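Local coordinates for protein hydrogenase maturation factor (Thermoanaerobacter tengcongensis, PDB 3VTH) that probably transfers the carbamoyl group of carbamoyl phosphate, at the expense of ATP, to the C-terminal cysteine of HypE during [NiFe]-hydrogenase maturation, at residues G225-V230 / E335-D340; A219-G224 / R360-R365; K250-M255 / V326-N331; P191-V196 / V354-N359. One frame throughout, in Å; residues are numbered along the deposited sequence.

Contact 1: G225-V230 / E335-D340; sequences GFHLAV and EPICKD
A buried strand-to-loop contact joins Gly225 and the first residues of strand 226-229, Phe226 and His227, to Ile337 and Cys338 in the loop that runs from strand 325-329 into helix 341-347. Its one cross-bond is Phe226 N to Cys338 O, 2.9 Å and nearly in line with the carbonyl. Just before it Gly225 takes up a backbone shape suited to glycine (phi 156°), and its CA lies 3.3 Å from Cys338 O, so the two backbones run close together here. The Phe226 ring turns its edge to Cys338 O, which lies in the ring plane 3.6 Å from CD2. Asp340 O approaches Phe226 CE2 obliquely, at 3.6 Å. This is the central part of the mixed sheet of the YrdC-like domain, where strand 226-229 lies between strands 218-221 and 325-329 and is antiparallel to both. Ile337 points its side chain at strand 226-229. With CG1 anti to the backbone N (chi1 -172°) and the chain extended beyond, its CD1 reaches past Phe226 O, 3.3 Å away, to the imidazole of His227. There CD1 is 3.6 Å from NE2, coming at the ring obliquely. The same Ile337 side chain also touches Asp367 and Ser329, which binds magnesium, and its nearest atom is about 6 Å from the ion. Arg365 NH1 donates to Ile337 O, while Lys339 NZ donates to Ile362 O and Asn341 and Ala344 of helix 341-347 pack on the Phe226 ring.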
# COMPACT_ATOMS: atom_id res chain seq x y z
N GLY A 225 9.37 9.64 7.20
CA GLY A 225 9.03 10.14 8.53
C GLY A 225 9.91 9.46 9.55
O GLY A 225 10.93 8.87 9.19
N PHE A 226 9.51 9.52 10.81
CA PHE A 226 10.27 8.92 11.88
C PHE A 226 9.80 7.48 12.12
O PHE A 226 8.61 7.20 11.98
CB PHE A 226 10.11 9.74 13.18
CG PHE A 226 10.98 10.96 13.22
CD1 PHE A 226 12.18 10.94 13.93
CD2 PHE A 226 10.64 12.10 12.49
CE1 PHE A 226 13.01 12.05 13.95
CE2 PHE A 226 11.46 13.22 12.52
CZ PHE A 226 12.64 13.20 13.25
N HIS A 227 10.74 6.61 12.49
CA HIS A 227 10.42 5.26 12.94
C HIS A 227 11.10 4.97 14.28
O HIS A 227 12.13 5.56 14.61
CB HIS A 227 10.82 4.20 11.89
CG HIS A 227 10.00 4.31 10.64
ND1 HIS A 227 10.32 5.18 9.62
CD2 HIS A 227 8.83 3.74 10.29
CE1 HIS A 227 9.40 5.12 8.68
NE2 HIS A 227 8.48 4.25 9.06
N LEU A 228 10.49 4.08 15.05
CA LEU A 228 11.03 3.70 16.35
C LEU A 228 11.61 2.33 16.17
O LEU A 228 10.97 1.44 15.58
CB LEU A 228 9.93 3.66 17.41
CG LEU A 228 9.27 4.99 17.72
CD1 LEU A 228 7.83 4.81 18.22
CD2 LEU A 228 10.12 5.79 18.71
N ALA A 229 12.83 2.16 16.67
CA ALA A 229 13.57 0.92 16.54
C ALA A 229 14.07 0.40 17.87
O ALA A 229 14.43 1.17 18.77
CB ALA A 229 14.74 1.11 15.56
N VAL A 230 14.06 -0.93 17.99
CA VAL A 230 14.71 -1.65 19.07
C VAL A 230 15.32 -2.92 18.50
O VAL A 230 14.92 -3.38 17.43
CB VAL A 230 13.75 -2.03 20.26
CG1 VAL A 230 13.21 -0.80 20.96
CG2 VAL A 230 12.59 -2.97 19.82
N GLU A 335 -2.11 7.89 15.62
CA GLU A 335 -1.83 9.20 15.05
C GLU A 335 -0.90 9.07 13.83
O GLU A 335 -0.12 8.13 13.75
CB GLU A 335 -1.21 10.12 16.11
CG GLU A 335 -2.18 10.50 17.23
CD GLU A 335 -1.59 11.48 18.25
OE1 GLU A 335 -0.57 12.17 17.97
OE2 GLU A 335 -2.17 11.57 19.35
N PRO A 336 -0.97 10.02 12.88
CA PRO A 336 -0.07 9.96 11.71
C PRO A 336 1.42 9.97 12.10
O PRO A 336 1.81 10.64 13.07
CB PRO A 336 -0.39 11.25 10.95
CG PRO A 336 -1.72 11.74 11.49
CD PRO A 336 -1.82 11.23 12.89
N ILE A 337 2.23 9.23 11.35
CA ILE A 337 3.69 9.24 11.49
C ILE A 337 4.26 10.68 11.56
O ILE A 337 3.86 11.55 10.77
CB ILE A 337 4.35 8.42 10.32
CG1 ILE A 337 5.85 8.23 10.52
CG2 ILE A 337 4.01 9.02 8.90
CD1 ILE A 337 6.48 7.26 9.46
N CYS A 338 5.14 10.93 12.52
CA CYS A 338 5.80 12.23 12.66
C CYS A 338 6.73 12.47 11.48
O CYS A 338 7.40 11.54 11.04
CB CYS A 338 6.65 12.29 13.94
SG CYS A 338 5.70 12.34 15.44
N LYS A 339 6.79 13.70 11.00
CA LYS A 339 7.68 14.01 9.87
C LYS A 339 8.71 15.11 10.14
O LYS A 339 9.69 15.23 9.42
CB LYS A 339 6.87 14.34 8.61
CG LYS A 339 6.24 15.72 8.59
CD LYS A 339 5.90 16.10 7.15
CE LYS A 339 5.45 17.53 7.01
NZ LYS A 339 6.62 18.44 7.15
N ASP A 340 8.50 15.92 11.17
CA ASP A 340 9.38 17.04 11.51
C ASP A 340 10.18 16.76 12.78
O ASP A 340 9.66 16.12 13.70
CB ASP A 340 8.53 18.30 11.73
CG ASP A 340 7.82 18.76 10.48
OD1 ASP A 340 8.25 18.39 9.36
OD2 ASP A 340 6.82 19.51 10.61

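Contact 2: A219-G224 / R360-R365; sequences AIKGIG and RDIVNR
Lys221 NZ is gripped by two backbone carbonyls, Arg360 O at 3.0 Å and Asn358 O, the latter just before the 360-365 loop. A weak bond to a water adds a third partner, and that water in turn accepts a 2.9 Å bond from Ile362 N. The ammonium stands above the plane of the Arg360 carbonyl, away from its lone-pair directions. Lys221 gets there fully stretched, CG anti to the backbone N (chi1 -173°), with Ile362 running past it the opposite way. Ile362 CD1 is 3.7 Å from Lys221 CE and 3.5 Å from Gly222 O, so one methyl packs against both the lysine stem and the turn. A second water donates to Gly222 O at 3.1 Å and takes a weak bond from Arg360 NH2, whose guanidinium Ile223 CD1 meets obliquely at 3.8 Å. Further along the loop, Gly224 O lies 3.2 Å from Arg365 CA. Phe133 and Ser144 of the first finger pack on Arg360 and Ile223, and Ser157 bonds through OG to Asp361 O. What the loop covers is the turn of a beta hairpin, the link between strands 218-221 and 226-229 of the YrdC-like domain.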
# COMPACT_ATOMS: atom_id res chain seq x y z
N ALA A 219 14.44 6.81 17.97
CA ALA A 219 13.59 7.41 16.95
C ALA A 219 14.49 7.89 15.83
O ALA A 219 15.38 8.72 16.04
CB ALA A 219 12.75 8.56 17.53
N ILE A 220 14.27 7.33 14.64
CA ILE A 220 15.16 7.56 13.51
C ILE A 220 14.41 8.31 12.43
O ILE A 220 13.37 7.85 11.97
CB ILE A 220 15.67 6.20 12.93
CG1 ILE A 220 16.48 5.44 13.99
CG2 ILE A 220 16.49 6.42 11.68
CD1 ILE A 220 16.86 4.01 13.58
N LYS A 221 14.94 9.47 12.03
CA LYS A 221 14.34 10.18 10.90
C LYS A 221 14.75 9.49 9.61
O LYS A 221 15.93 9.41 9.28
CB LYS A 221 14.74 11.67 10.87
CG LYS A 221 13.98 12.48 9.80
CD LYS A 221 14.31 13.96 9.90
CE LYS A 221 13.80 14.73 8.67
NZ LYS A 221 14.08 16.19 8.83
N GLY A 222 13.76 8.98 8.87
CA GLY A 222 14.02 8.26 7.65
C GLY A 222 13.46 9.05 6.50
O GLY A 222 13.27 10.27 6.61
N ILE A 223 13.10 8.36 5.43
CA ILE A 223 12.71 9.00 4.18
C ILE A 223 11.32 9.60 4.32
O ILE A 223 11.09 10.79 4.01
CB ILE A 223 12.75 7.94 3.03
CG1 ILE A 223 14.18 7.46 2.76
CG2 ILE A 223 12.12 8.47 1.74
CD1 ILE A 223 15.17 8.58 2.41
N GLY A 224 10.39 8.79 4.82
CA GLY A 224 8.97 9.15 4.87
C GLY A 224 8.49 9.68 6.21
O GLY A 224 7.34 10.09 6.35
N ARG A 360 17.28 17.65 6.50
CA ARG A 360 16.61 17.67 5.19
C ARG A 360 15.10 17.60 5.42
O ARG A 360 14.59 16.57 5.89
CB ARG A 360 17.08 16.51 4.28
CG ARG A 360 16.45 16.53 2.86
CD ARG A 360 16.95 15.39 1.94
NE ARG A 360 16.72 14.07 2.54
CZ ARG A 360 17.40 12.97 2.22
NH1 ARG A 360 18.35 13.02 1.30
NH2 ARG A 360 17.14 11.81 2.82
N ASP A 361 14.39 18.67 5.10
CA ASP A 361 12.92 18.70 5.28
C ASP A 361 12.22 17.54 4.58
O ASP A 361 12.56 17.18 3.45
CB ASP A 361 12.32 20.00 4.77
CG ASP A 361 12.63 21.18 5.67
OD1 ASP A 361 12.17 22.29 5.34
OD2 ASP A 361 13.32 21.01 6.72
N ILE A 362 11.27 16.93 5.28
CA ILE A 362 10.37 15.97 4.66
C ILE A 362 9.14 16.80 4.31
O ILE A 362 8.51 17.38 5.19
CB ILE A 362 9.98 14.80 5.60
CG1 ILE A 362 11.22 13.96 5.93
CG2 ILE A 362 8.83 13.93 4.97
CD1 ILE A 362 11.00 12.93 7.09
N VAL A 363 8.85 16.90 3.01
CA VAL A 363 7.71 17.66 2.54
C VAL A 363 6.43 16.83 2.64
O VAL A 363 5.41 17.32 3.11
CB VAL A 363 7.91 18.14 1.07
CG1 VAL A 363 6.70 18.93 0.60
CG2 VAL A 363 9.21 19.02 0.99
N ASN A 364 6.51 15.59 2.18
CA ASN A 364 5.36 14.71 2.13
C ASN A 364 5.66 13.45 2.92
O ASN A 364 6.43 12.60 2.47
CB ASN A 364 5.02 14.37 0.67
CG ASN A 364 4.82 15.63 -0.19
OD1 ASN A 364 5.57 15.87 -1.16
ND2 ASN A 364 3.84 16.44 0.17
N ARG A 365 5.07 13.31 4.10
CA ARG A 365 5.35 12.11 4.90
C ARG A 365 4.70 10.92 4.22
O ARG A 365 3.72 11.08 3.47
CB ARG A 365 4.83 12.29 6.33
CG ARG A 365 3.36 11.89 6.51
CD ARG A 365 2.87 12.38 7.83
NE ARG A 365 2.60 13.82 7.81
CZ ARG A 365 2.54 14.57 8.90
NH1 ARG A 365 2.76 14.03 10.10
NH2 ARG A 365 2.30 15.87 8.79
O HOH W 1 10.89 17.26 8.13
O HOH W 2 15.31 12.41 5.60

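Contact 3: K250-M255 / V326-N331; sequences KPFAVM and VMTSGN. With MG (magnesium ion), chain G; APC (diphosphomethylphosphonic acid adenosyl ester), chain F.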
# COMPACT_ATOMS: atom_id res chain seq x y z
N LYS A 250 -0.82 -5.55 17.46
CA LYS A 250 -0.41 -5.54 16.06
C LYS A 250 1.06 -5.97 15.94
O LYS A 250 1.91 -5.48 16.70
CB LYS A 250 -0.57 -4.15 15.45
CG LYS A 250 -2.00 -3.74 15.07
CD LYS A 250 -1.91 -2.45 14.20
CE LYS A 250 -3.29 -1.91 13.80
NZ LYS A 250 -3.17 -0.57 13.15
N PRO A 251 1.37 -6.88 15.00
CA PRO A 251 2.76 -7.34 14.80
C PRO A 251 3.69 -6.21 14.36
O PRO A 251 3.26 -5.30 13.64
CB PRO A 251 2.64 -8.36 13.67
CG PRO A 251 1.37 -7.93 12.90
CD PRO A 251 0.45 -7.41 13.97
N PHE A 252 4.95 -6.29 14.79
CA PHE A 252 5.99 -5.38 14.34
C PHE A 252 6.71 -5.93 13.12
O PHE A 252 7.11 -7.11 13.10
CB PHE A 252 7.05 -5.19 15.42
CG PHE A 252 6.62 -4.32 16.57
CD1 PHE A 252 5.97 -3.10 16.36
CD2 PHE A 252 6.93 -4.68 17.87
CE1 PHE A 252 5.62 -2.28 17.43
CE2 PHE A 252 6.59 -3.87 18.95
CZ PHE A 252 5.92 -2.68 18.73
N ALA A 253 6.92 -5.06 12.14
CA ALA A 253 7.83 -5.31 11.04
C ALA A 253 9.27 -5.16 11.52
O ALA A 253 9.54 -4.40 12.43
CB ALA A 253 7.55 -4.32 9.91
N VAL A 254 10.19 -5.88 10.89
CA VAL A 254 11.59 -5.90 11.29
C VAL A 254 12.46 -5.64 10.06
O VAL A 254 12.13 -6.07 8.95
CB VAL A 254 11.93 -7.27 11.97
CG1 VAL A 254 13.42 -7.45 12.19
CG2 VAL A 254 11.22 -7.38 13.33
N MET A 255 13.54 -4.88 10.25
CA MET A 255 14.54 -4.69 9.23
C MET A 255 15.70 -5.66 9.44
O MET A 255 16.24 -5.75 10.54
CB MET A 255 15.08 -3.26 9.23
CG MET A 255 16.09 -3.01 8.12
SD MET A 255 16.67 -1.29 8.04
CE MET A 255 15.25 -0.49 7.32
N VAL A 326 13.30 -3.96 15.00
CA VAL A 326 11.94 -3.47 14.80
C VAL A 326 12.02 -2.10 14.13
O VAL A 326 12.92 -1.32 14.43
CB VAL A 326 11.21 -3.34 16.15
CG1 VAL A 326 9.88 -2.57 16.00
CG2 VAL A 326 10.98 -4.72 16.75
N MET A 327 11.11 -1.86 13.19
CA MET A 327 10.88 -0.54 12.65
C MET A 327 9.38 -0.34 12.67
O MET A 327 8.65 -0.99 11.90
CB MET A 327 11.40 -0.43 11.21
CG MET A 327 12.91 -0.40 11.11
SD MET A 327 13.56 1.15 11.74
CE MET A 327 13.69 2.11 10.23
N THR A 328 8.91 0.53 13.56
CA THR A 328 7.49 0.83 13.66
C THR A 328 7.39 2.33 13.51
O THR A 328 8.34 3.05 13.81
CB THR A 328 6.86 0.30 14.99
OG1 THR A 328 5.43 0.45 14.94
CG2 THR A 328 7.41 1.03 16.21
N SER A 329 6.26 2.82 13.03
CA SER A 329 6.18 4.23 12.71
C SER A 329 6.25 5.07 14.00
O SER A 329 5.74 4.66 15.05
CB SER A 329 4.93 4.54 11.86
OG SER A 329 3.75 4.35 12.62
N GLY A 330 6.92 6.21 13.89
CA GLY A 330 7.16 7.10 15.02
C GLY A 330 5.97 8.00 15.28
O GLY A 330 5.88 9.10 14.74
N ASN A 331 5.06 7.50 16.12
CA ASN A 331 3.87 8.23 16.54
C ASN A 331 3.29 7.52 17.76
O ASN A 331 3.63 6.36 18.03
CB ASN A 331 2.83 8.29 15.41
CG ASN A 331 2.62 6.94 14.72
OD1 ASN A 331 3.26 6.66 13.70
ND2 ASN A 331 1.73 6.11 15.26
MG MG G . 2.17 3.03 12.17
PG APC F . 0.07 2.64 14.64
O1G APC F . 1.37 3.22 14.13
O2G APC F . 0.27 1.74 15.83
O3G APC F . -1.02 3.65 14.85
PB APC F . 0.21 0.88 12.36
O1B APC F . 0.67 1.92 11.37
O2B APC F . -0.78 -0.13 11.81
O3B APC F . -0.58 1.67 13.52
PA APC F . 3.24 0.06 12.28
O1A APC F . 4.17 -0.83 13.08
O2A APC F . 3.74 1.43 12.01
C3A APC F . 1.62 0.05 13.15
O5' APC F . 2.95 -0.57 10.82
C5' APC F . 3.38 -1.87 10.42
C4' APC F . 2.24 -2.54 9.66
O4' APC F . 2.74 -3.78 9.16
C3' APC F . 1.08 -2.85 10.60
O3' APC F . -0.20 -2.59 9.99
C2' APC F . 1.20 -4.35 10.83
O2' APC F . -0.05 -4.96 11.21
C1' APC F . 1.83 -4.82 9.52
N9 APC F . 2.53 -6.06 9.82
C8 APC F . 3.71 -6.22 10.47
N7 APC F . 3.99 -7.54 10.60
C5 APC F . 2.98 -8.23 10.03
C6 APC F . 2.63 -9.65 9.82
N6 APC F . 3.45 -10.64 10.24
N1 APC F . 1.47 -9.93 9.18
C2 APC F . 0.64 -8.97 8.73
N3 APC F . 0.88 -7.65 8.88
C4 APC F . 2.01 -7.25 9.51
O HOH W 3 6.28 -2.33 12.73
O HOH W 4 1.16 4.93 11.61
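Val326 presses its CG1 methyl onto the Phe252 ring in the nucleotide-binding part of the YrdC-like domain, where strands 254-255 and 325-329 run antiparallel. The methyl is 3.7 Å from Phe252 CG and shifted toward the rim of the face, a CH-pi contact. Thr328 takes the ring edge instead, with OG1 3.7 Å from Phe252 CE1, so one aromatic ring seats two neighbouring bumps. Beyond the non-hydrogen-bonded pair Val254-Val326, Met255 CB rests 4.1 Å from Met327 CG. Backbone closure comes from Met327 N to Ala253 O, a hydrogen bond almost straight at the proton (169°). A water bridges the two segments, taking the Ala253 N-H and donating both to Met327 O and to O1A of the bound ATP analogue. Pro251 CG approaches C5 of the adenine, and Lys250 NZ reaches O2B. Thr328 OG1, set anti to the backbone N (chi1 -172°), donates to O1A at 2.6 Å and is also bonded by Lys245 NZ. Magnesium binds three phosphate oxygens of the analogue, a water and Ser329 OG, the last at 2.1 Å. That serine hydroxyl also donates at 2.6 Å to Asn331 OD1, on a lone pair in the carbonyl plane.

Contact 4: P191-V196 / V354-N359; sequences PSLSFV and VFLLNN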
# COMPACT_ATOMS: atom_id res chain seq x y z
N PRO A 191 22.86 17.63 3.60
CA PRO A 191 22.28 17.49 4.93
C PRO A 191 23.24 16.75 5.87
O PRO A 191 24.16 16.07 5.41
CB PRO A 191 21.01 16.65 4.70
CG PRO A 191 21.04 16.23 3.27
CD PRO A 191 22.08 16.97 2.54
N SER A 192 23.02 16.89 7.17
CA SER A 192 23.77 16.15 8.17
C SER A 192 22.86 15.53 9.25
O SER A 192 21.74 16.00 9.51
CB SER A 192 24.84 17.05 8.79
OG SER A 192 24.29 18.31 9.12
N LEU A 193 23.36 14.46 9.86
CA LEU A 193 22.72 13.84 11.01
C LEU A 193 22.90 14.68 12.26
O LEU A 193 23.87 15.44 12.41
CB LEU A 193 23.32 12.45 11.26
CG LEU A 193 23.19 11.44 10.11
CD1 LEU A 193 24.08 10.22 10.38
CD2 LEU A 193 21.73 11.06 9.85
N SER A 194 21.95 14.52 13.18
CA SER A 194 22.04 15.13 14.49
C SER A 194 21.54 14.10 15.50
O SER A 194 20.40 13.58 15.38
CB SER A 194 21.23 16.43 14.52
OG SER A 194 21.13 16.94 15.85
N PHE A 195 22.40 13.76 16.46
CA PHE A 195 22.04 12.81 17.51
C PHE A 195 21.65 13.58 18.78
O PHE A 195 22.37 14.47 19.22
CB PHE A 195 23.20 11.84 17.81
CG PHE A 195 22.89 10.85 18.92
CD1 PHE A 195 22.17 9.68 18.64
CD2 PHE A 195 23.32 11.07 20.22
CE1 PHE A 195 21.88 8.76 19.65
CE2 PHE A 195 23.03 10.15 21.24
CZ PHE A 195 22.32 9.00 20.95
N VAL A 196 20.51 13.21 19.35
CA VAL A 196 20.04 13.80 20.60
C VAL A 196 19.71 12.67 21.57
O VAL A 196 18.88 11.81 21.29
CB VAL A 196 18.74 14.64 20.40
CG1 VAL A 196 18.38 15.37 21.69
CG2 VAL A 196 18.89 15.62 19.25
N VAL A 354 16.41 8.00 22.58
CA VAL A 354 17.35 8.88 21.84
C VAL A 354 16.84 9.08 20.42
O VAL A 354 16.00 8.31 19.94
CB VAL A 354 18.79 8.31 21.82
CG1 VAL A 354 19.33 8.06 23.26
CG2 VAL A 354 18.84 7.02 21.01
N PHE A 355 17.35 10.11 19.74
CA PHE A 355 16.85 10.48 18.42
C PHE A 355 17.99 10.63 17.42
O PHE A 355 19.04 11.18 17.76
CB PHE A 355 16.11 11.83 18.50
CG PHE A 355 14.86 11.80 19.32
CD1 PHE A 355 13.61 11.79 18.69
CD2 PHE A 355 14.92 11.81 20.72
CE1 PHE A 355 12.42 11.76 19.46
CE2 PHE A 355 13.76 11.79 21.48
CZ PHE A 355 12.51 11.76 20.86
N LEU A 356 17.75 10.14 16.20
CA LEU A 356 18.63 10.44 15.08
C LEU A 356 17.88 11.34 14.11
O LEU A 356 17.07 10.87 13.29
CB LEU A 356 19.14 9.17 14.37
CG LEU A 356 20.21 9.42 13.29
CD1 LEU A 356 21.54 9.88 13.91
CD2 LEU A 356 20.42 8.19 12.40
N LEU A 357 18.15 12.63 14.24
CA LEU A 357 17.54 13.68 13.43
C LEU A 357 18.36 13.94 12.16
O LEU A 357 19.47 13.45 12.02
CB LEU A 357 17.54 14.96 14.26
CG LEU A 357 16.41 15.39 15.21
CD1 LEU A 357 15.52 14.27 15.76
CD2 LEU A 357 16.97 16.25 16.32
N ASN A 358 17.79 14.71 11.22
CA ASN A 358 18.58 15.32 10.16
C ASN A 358 17.92 16.62 9.70
O ASN A 358 16.76 16.89 10.03
CB ASN A 358 18.82 14.34 8.99
CG ASN A 358 17.59 14.08 8.16
OD1 ASN A 358 17.01 15.00 7.56
ND2 ASN A 358 17.19 12.81 8.09
N ASN A 359 18.65 17.44 8.94
CA ASN A 359 18.11 18.73 8.55
C ASN A 359 17.62 18.79 7.11
O ASN A 359 17.53 19.87 6.55
CB ASN A 359 19.14 19.85 8.84
CG ASN A 359 20.44 19.65 8.09
OD1 ASN A 359 20.69 18.59 7.50
ND2 ASN A 359 21.28 20.67 8.08
O HOH W 5 23.99 20.05 6.98
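Leu357 N to Ser194 O, 2.7 Å, and Phe355 N to Val196 O, 2.8 Å, are the shortest bonds here, and each has its return bond, Ser194 N to Leu357 O and Val196 N to Phe355 O. Both hydrogen-bonded pairs thus have two bonds, and strands 193-196 and 354-358 run antiparallel, their N-to-C directions 152° apart. Past the strand end, Asn359 turns its amide back so that OD1 takes the Ser192 N-H at 2.9 Å. Its ND2 meets Ser192 OG through a shared water, whereas the Asn359 N to Ser192 O bond is weak. Packing follows on both faces. On the face with Leu193, Phe195, Leu356 and Asn358, Leu193 CD2 comes to 4.1 Å from Leu356 CD2. Phe195, with CG anti to the backbone N (chi1 179°), carries its ring over to Val354, meeting it obliquely, CZ to CB 3.7 Å. Val196 CG2 and Leu357 CD2 meet at 3.6 Å on the face that also carries Ser194 and Phe355. Helix 204-213 covers the first face through Ile205 and Cys207, with Ala211 on Val354, and helix 341-347 the second through Asn341 and Leu345. Strand 193-196, reached directly from the second zinc finger, is an outermost strand, so the finger region lends an antiparallel edge strand to the sheet of the YrdC-like domain.

How the contacts relate
Along the chain, 191-196 comes first, leaving the second finger, and contact 4 closes the longest loop when 354-359 returns beside it. Contact 2 opens at 219-224 inside that loop but closes at 360-365 beyond it, so contacts 2 and 4 cross. Contact 1, from 225-230 to 335-340, is nested in both, and contact 3, from 250-255 to 326-331, lies innermost. The strands of all four belong to one sheet, in the order 193-196, 354-358, 218-221, 226-229, 325-329, 254-255. Contact 4 thus holds the finger-side edge, contacts 1 and 2 the hairpin in the middle and its covering loops, and contact 3 the nucleotide and magnesium site.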